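Local coordinates for ankyrin repeat and SAM domain-containing protein 4B (Mus musculus, PDB 5F3X) that probably acts as a scaffold, using a SAM domain and a C-terminal PDZ-binding tail to bring partner proteins together, at residues E31-L35 with E36-L40; K57-L60 with S61-K65. All blocks are in the same frame, centred on the assembly; numbering follows the deposited sequence.

Contact 1 (E31-L35 with E36-L40); sequences EQIDL and EALLL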
ATOM      1  N   GLU B  31     -23.287   8.896 -20.756  1.00 62.57           N
ATOM      2  CA  GLU B  31     -22.632   8.483 -21.989  1.00 58.97           C
ATOM      3  C   GLU B  31     -21.981   7.114 -21.869  1.00 58.39           C
ATOM      4  O   GLU B  31     -21.324   6.672 -22.818  1.00 59.34           O
ATOM      5  CB  GLU B  31     -21.594   9.523 -22.423  1.00 60.13           C
ATOM      6  CG  GLU B  31     -22.173  10.886 -22.781  1.00 62.59           C
ATOM      7  CD  GLU B  31     -23.070  10.859 -24.012  1.00 66.54           C
ATOM      8  OE1 GLU B  31     -22.913   9.947 -24.864  1.00 67.97           O
ATOM      9  OE2 GLU B  31     -23.941  11.757 -24.127  1.00 67.13           O
ATOM     10  N   GLN B  32     -22.142   6.450 -20.728  1.00 59.54           N
ATOM     11  CA  GLN B  32     -21.603   5.107 -20.478  1.00 58.08           C
ATOM     12  C   GLN B  32     -20.091   5.083 -20.644  1.00 50.41           C
ATOM     13  O   GLN B  32     -19.516   4.175 -21.238  1.00 49.95           O
ATOM     14  CB  GLN B  32     -22.286   4.055 -21.354  1.00 64.83           C
ATOM     15  CG  GLN B  32     -23.700   3.760 -20.878  1.00 72.31           C
ATOM     16  CD  GLN B  32     -24.439   2.787 -21.774  1.00 80.99           C
ATOM     17  OE1 GLN B  32     -23.870   1.803 -22.261  1.00 82.02           O
ATOM     18  NE2 GLN B  32     -25.729   3.051 -21.989  1.00 85.32           N
ATOM     19  N   ILE B  33     -19.447   6.075 -20.054  1.00 48.45           N
ATOM     20  CA  ILE B  33     -18.002   6.235 -20.129  1.00 50.28           C
ATOM     21  C   ILE B  33     -17.415   5.726 -18.821  1.00 53.68           C
ATOM     22  O   ILE B  33     -17.422   6.433 -17.809  1.00 57.44           O
ATOM     23  CB  ILE B  33     -17.633   7.701 -20.355  1.00 48.56           C
ATOM     24  CG1 ILE B  33     -18.346   8.221 -21.605  1.00 48.87           C
ATOM     25  CG2 ILE B  33     -16.118   7.871 -20.427  1.00 50.02           C
ATOM     26  CD1 ILE B  33     -18.068   9.681 -21.897  1.00 49.15           C
ATOM     27  N   ASP B  34     -16.836   4.533 -18.840  1.00 52.87           N
ATOM     28  CA  ASP B  34     -16.060   4.117 -17.683  1.00 51.82           C
ATOM     29  C   ASP B  34     -14.656   4.706 -17.821  1.00 49.40           C
ATOM     30  O   ASP B  34     -14.364   5.437 -18.773  1.00 46.79           O
ATOM     31  CB  ASP B  34     -16.067   2.595 -17.541  1.00 52.56           C
ATOM     32  CG  ASP B  34     -15.807   1.867 -18.859  1.00 56.63           C
ATOM     33  OD1 ASP B  34     -15.360   2.518 -19.831  1.00 55.83           O
ATOM     34  OD2 ASP B  34     -16.032   0.627 -18.914  1.00 59.13           O
ATOM     35  N   LEU B  35     -13.770   4.430 -16.857  1.00 46.35           N
ATOM     36  CA  LEU B  35     -12.417   4.958 -17.000  1.00 43.24           C
ATOM     37  C   LEU B  35     -11.730   4.335 -18.206  1.00 50.55           C
ATOM     38  O   LEU B  35     -10.896   4.982 -18.850  1.00 56.29           O
ATOM     39  CB  LEU B  35     -11.619   4.743 -15.718  1.00 39.41           C
ATOM     40  CG  LEU B  35     -10.112   5.004 -15.652  1.00 41.27           C
ATOM     41  CD1 LEU B  35      -9.610   5.212 -14.219  1.00 38.56           C
ATOM     42  CD2 LEU B  35      -9.362   3.818 -16.268  1.00 47.22           C
ATOM     43  N   GLU B  36     -12.072   3.087 -18.528  1.00 51.25           N
ATOM     44  CA  GLU B  36     -11.562   2.466 -19.741  1.00 51.55           C
ATOM     45  C   GLU B  36     -11.857   3.332 -20.954  1.00 52.49           C
ATOM     46  O   GLU B  36     -10.959   3.657 -21.730  1.00 54.68           O
ATOM     47  CB  GLU B  36     -12.184   1.083 -19.910  1.00 53.88           C
ATOM     48  CG  GLU B  36     -12.090   0.507 -21.305  1.00 59.99           C
ATOM     49  CD  GLU B  36     -12.226  -1.014 -21.334  1.00 71.24           C
ATOM     50  OE1 GLU B  36     -12.310  -1.594 -22.449  1.00 73.21           O
ATOM     51  OE2 GLU B  36     -12.245  -1.639 -20.238  1.00 78.55           O
ATOM     52  N   ALA B  37     -13.128   3.705 -21.129  1.00 50.17           N
ATOM     53  CA  ALA B  37     -13.528   4.481 -22.285  1.00 48.81           C
ATOM     54  C   ALA B  37     -12.968   5.893 -22.223  1.00 52.20           C
ATOM     55  O   ALA B  37     -12.632   6.473 -23.268  1.00 52.07           O
ATOM     56  CB  ALA B  37     -15.051   4.518 -22.391  1.00 48.55           C
ATOM     57  N   LEU B  38     -12.852   6.452 -21.015  1.00 53.21           N
ATOM     58  CA  LEU B  38     -12.352   7.814 -20.874  1.00 53.42           C
ATOM     59  C   LEU B  38     -10.965   7.956 -21.496  1.00 56.98           C
ATOM     60  O   LEU B  38     -10.705   8.916 -22.237  1.00 58.59           O
ATOM     61  CB  LEU B  38     -12.336   8.212 -19.401  1.00 49.99           C
ATOM     62  CG  LEU B  38     -11.896   9.650 -19.166  1.00 41.75           C
ATOM     63  CD1 LEU B  38     -12.772  10.578 -20.026  1.00 39.27           C
ATOM     64  CD2 LEU B  38     -11.930  10.009 -17.670  1.00 39.98           C
ATOM     65  N   LEU B  39     -10.070   6.990 -21.237  1.00 55.33           N
ATOM     66  CA  LEU B  39      -8.719   7.071 -21.783  1.00 57.48           C
ATOM     67  C   LEU B  39      -8.692   6.914 -23.301  1.00 55.63           C
ATOM     68  O   LEU B  39      -7.697   7.282 -23.926  1.00 57.39           O
ATOM     69  CB  LEU B  39      -7.798   6.026 -21.136  1.00 61.23           C
ATOM     70  CG  LEU B  39      -7.758   5.939 -19.596  1.00 63.55           C
ATOM     71  CD1 LEU B  39      -6.574   5.135 -19.116  1.00 61.47           C
ATOM     72  CD2 LEU B  39      -7.767   7.305 -18.944  1.00 64.13           C
ATOM     73  N   LEU B  40      -9.762   6.395 -23.907  1.00 53.76           N
ATOM     74  CA  LEU B  40      -9.919   6.329 -25.362  1.00 51.12           C
ATOM     75  C   LEU B  40     -10.454   7.629 -25.975  1.00 50.22           C
ATOM     76  O   LEU B  40     -10.744   7.665 -27.182  1.00 43.58           O
ATOM     77  CB  LEU B  40     -10.874   5.188 -25.737  1.00 47.73           C
ATOM     78  CG  LEU B  40     -10.514   3.723 -25.497  1.00 45.24           C
ATOM     79  CD1 LEU B  40     -11.601   2.817 -26.110  1.00 45.78           C
ATOM     80  CD2 LEU B  40      -9.162   3.401 -26.084  1.00 40.86           C
TER

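Contact 2 (K57-L60 with S61-K65); sequences KKVL and SAIDK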
ATOM      1  N   LYS B  57      -8.847  20.356 -20.968  1.00 51.17           N
ATOM      2  CA  LYS B  57      -7.403  20.341 -20.757  1.00 50.65           C
ATOM      3  C   LYS B  57      -7.039  19.630 -19.455  1.00 54.05           C
ATOM      4  O   LYS B  57      -6.099  18.831 -19.425  1.00 56.80           O
ATOM      5  CB  LYS B  57      -6.863  21.764 -20.770  1.00 53.24           C
ATOM      6  CG  LYS B  57      -7.117  22.547 -22.073  1.00 58.46           C
ATOM      7  CD  LYS B  57      -6.433  21.933 -23.302  1.00 59.18           C
ATOM      8  CE  LYS B  57      -7.380  21.044 -24.153  1.00 53.66           C
ATOM      9  NZ  LYS B  57      -6.630  20.024 -24.924  1.00 54.41           N
ATOM     10  N   LYS B  58      -7.784  19.884 -18.376  1.00 52.60           N
ATOM     11  CA  LYS B  58      -7.477  19.230 -17.106  1.00 49.91           C
ATOM     12  C   LYS B  58      -7.681  17.728 -17.203  1.00 48.76           C
ATOM     13  O   LYS B  58      -6.824  16.951 -16.772  1.00 51.18           O
ATOM     14  CB  LYS B  58      -8.325  19.826 -15.976  1.00 53.31           C
ATOM     15  CG  LYS B  58      -7.788  21.163 -15.447  1.00 56.01           C
ATOM     16  CD  LYS B  58      -8.871  22.022 -14.806  1.00 54.44           C
ATOM     17  CE  LYS B  58      -8.276  23.353 -14.362  1.00 56.48           C
ATOM     18  NZ  LYS B  58      -9.218  24.123 -13.487  1.00 59.26           N
ATOM     19  N   VAL B  59      -8.808  17.298 -17.780  1.00 48.13           N
ATOM     20  CA  VAL B  59      -9.043  15.866 -17.995  1.00 46.96           C
ATOM     21  C   VAL B  59      -7.919  15.251 -18.826  1.00 46.08           C
ATOM     22  O   VAL B  59      -7.363  14.212 -18.465  1.00 46.08           O
ATOM     23  CB  VAL B  59     -10.409  15.618 -18.661  1.00 47.23           C
ATOM     24  CG1 VAL B  59     -10.614  14.177 -18.838  1.00 50.36           C
ATOM     25  CG2 VAL B  59     -11.528  16.112 -17.808  1.00 48.94           C
ATOM     26  N   LEU B  60      -7.572  15.870 -19.961  1.00 48.16           N
ATOM     27  CA  LEU B  60      -6.623  15.187 -20.835  1.00 50.79           C
ATOM     28  C   LEU B  60      -5.227  15.214 -20.249  1.00 51.40           C
ATOM     29  O   LEU B  60      -4.464  14.257 -20.422  1.00 52.63           O
ATOM     30  CB  LEU B  60      -6.643  15.764 -22.252  1.00 46.73           C
ATOM     31  CG  LEU B  60      -7.973  15.571 -23.010  1.00 47.53           C
ATOM     32  CD1 LEU B  60      -8.371  16.787 -23.861  1.00 49.81           C
ATOM     33  CD2 LEU B  60      -7.948  14.309 -23.838  1.00 46.13           C
ATOM     34  N   SER B  61      -4.894  16.268 -19.514  1.00 53.33           N
ATOM     35  CA  SER B  61      -3.638  16.281 -18.782  1.00 55.25           C
ATOM     36  C   SER B  61      -3.566  15.093 -17.837  1.00 58.97           C
ATOM     37  O   SER B  61      -2.574  14.357 -17.823  1.00 63.96           O
ATOM     38  CB  SER B  61      -3.505  17.595 -18.020  1.00 57.75           C
ATOM     39  OG  SER B  61      -2.447  17.562 -17.083  1.00 60.71           O
ATOM     40  N   ALA B  62      -4.636  14.874 -17.066  1.00 54.10           N
ATOM     41  CA  ALA B  62      -4.663  13.788 -16.092  1.00 50.66           C
ATOM     42  C   ALA B  62      -4.608  12.431 -16.772  1.00 55.17           C
ATOM     43  O   ALA B  62      -3.947  11.508 -16.280  1.00 60.94           O
ATOM     44  CB  ALA B  62      -5.917  13.893 -15.226  1.00 44.62           C
ATOM     45  N   ILE B  63      -5.323  12.285 -17.893  1.00 53.19           N
ATOM     46  CA  ILE B  63      -5.317  11.037 -18.645  1.00 51.97           C
ATOM     47  C   ILE B  63      -3.919  10.731 -19.150  1.00 55.34           C
ATOM     48  O   ILE B  63      -3.483   9.576 -19.184  1.00 60.19           O
ATOM     49  CB  ILE B  63      -6.325  11.131 -19.804  1.00 50.63           C
ATOM     50  CG1 ILE B  63      -7.754  11.118 -19.260  1.00 55.11           C
ATOM     51  CG2 ILE B  63      -6.103  10.018 -20.839  1.00 46.51           C
ATOM     52  CD1 ILE B  63      -8.764  11.707 -20.234  1.00 55.75           C
ATOM     53  N   ASP B  64      -3.199  11.759 -19.555  1.00 58.90           N
ATOM     54  CA  ASP B  64      -1.909  11.530 -20.172  1.00 66.34           C
ATOM     55  C   ASP B  64      -0.838  11.225 -19.127  1.00 65.89           C
ATOM     56  O   ASP B  64       0.026  10.364 -19.351  1.00 66.92           O
ATOM     57  CB  ASP B  64      -1.536  12.739 -21.014  1.00 73.91           C
ATOM     58  CG  ASP B  64      -0.129  12.667 -21.510  1.00 84.67           C
ATOM     59  OD1 ASP B  64       0.093  11.971 -22.530  1.00 90.04           O
ATOM     60  OD2 ASP B  64       0.750  13.283 -20.854  1.00 86.30           O
ATOM     61  N   LYS B  65      -0.881  11.924 -17.992  1.00 61.19           N
ATOM     62  CA  LYS B  65      -0.013  11.585 -16.872  1.00 61.24           C
ATOM     63  C   LYS B  65      -0.182  10.123 -16.477  1.00 63.22           C
ATOM     64  O   LYS B  65       0.802   9.412 -16.256  1.00 69.84           O
ATOM     65  CB  LYS B  65      -0.315  12.506 -15.684  1.00 55.91           C
ATOM     66  CG  LYS B  65      -0.102  13.968 -15.977  1.00 53.36           C
ATOM     67  CD  LYS B  65       0.107  14.823 -14.744  1.00 54.22           C
ATOM     68  CE  LYS B  65       0.704  16.177 -15.189  1.00 63.30           C
ATOM     69  NZ  LYS B  65       1.248  17.066 -14.100  1.00 66.54           N
TER

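Contact 1 (E31-L35 with E36-L40)
With chi1 at 46°, Asp34 carries CG between its own backbone N and carbonyl carbon, which swings OD1 forward to Ala37 N, 2.8 Å away. Ile33 turns CG2 anti to its backbone N, and that methyl lies 3.9 Å from Leu38 CB and 4.0 Å from Ala37 CB. Asp34 is the N-cap residue of helix 35-39, and this is its capping bond: Ala37 N meets Asp34 OD1 on the anti side, 31° out of the carboxylate plane. Behind it the first backbone turns close, Leu38 N giving to Asp34 O at 2.9 Å and Leu39 N to Leu35 O at 3.2 Å. Glu36 runs beside Asp34, pointing the same way, with the two carboxylate planes 20° apart; OD2 of Asp34 and OE2 of Glu36 are 4.6 Å apart, and the positive end of the helix dipole would probably ease that repulsion. Leu35 CD2 lies 4.2 Å from CD1 of Leu39, one turn further along the helix. The segment enters from helix 25-30 through a Schellman motif at Gln32. Ile33 leans back on Phe28 of helix 25-30, Leu35 and Leu38 rest on Leu12 of helix 11-18, and Leu38 and Leu39 reach Ile63 of helix 53-71.

Contact 2 (K57-L60 with S61-K65)
Ser61 N gives a hydrogen bond to Lys57 O at 2.8 Å, the first of four consecutive i to i+4 bonds. Ala62 N follows onto Lys58 O at 3.0 Å, Ile63 N onto Val59 O at 2.9 Å and Asp64 N onto Leu60 O, also at 2.9 Å. Outward from this backbone, Val59 and Ile63 lie alongside each other, pointing the same way. Val59 CG1, anti to its own N (chi1 -179°), heads up the helix and faces Ile63 CD1 at 3.4 Å. Beyond them Val59 packs on Leu21 and Met51, Leu60 on Leu46 of helix 43-48, and Ile63 on Leu38 and Leu39 of helix 35-39. Cutting Ile63 back to an alanine removes CD1 and both gamma carbons, which would probably leave Val59 CG1 without its neighbour and open a gap against Leu38 and Leu39. The chemistry is that of an amphipathic helix: the backbone satisfies itself, one flank supplies aliphatic surface to the domain, and the charged flank carries Lys65, whose NZ forms a salt bridge with an acidic side chain of another protein chain, and Lys57, whose NZ makes a long, weak ion pair with Asp43 of its own chain.

How the contacts relate
Contact 1 is a surface contact, its centre about 9 Å from the centre of the chain; the centre of contact 2, partly buried, is about 6 Å from it. Both are local, but 31-40 covers the entry into a short helix, where a carboxylate has to serve a backbone N-H, while 57-65 lies within the long helix 53-71, and the hydrogen bonds between its two segments all end on backbone carbonyls. They meet through aliphatic side chains: Leu39 CD2 packs 3.7 Å from Ile63 CG2, and Leu38 CG lies 3.9 Å from Ile63 CD1. Ile63 thus joins helix 35-39 to helix 53-71 within the helical bundle of the SAM domain.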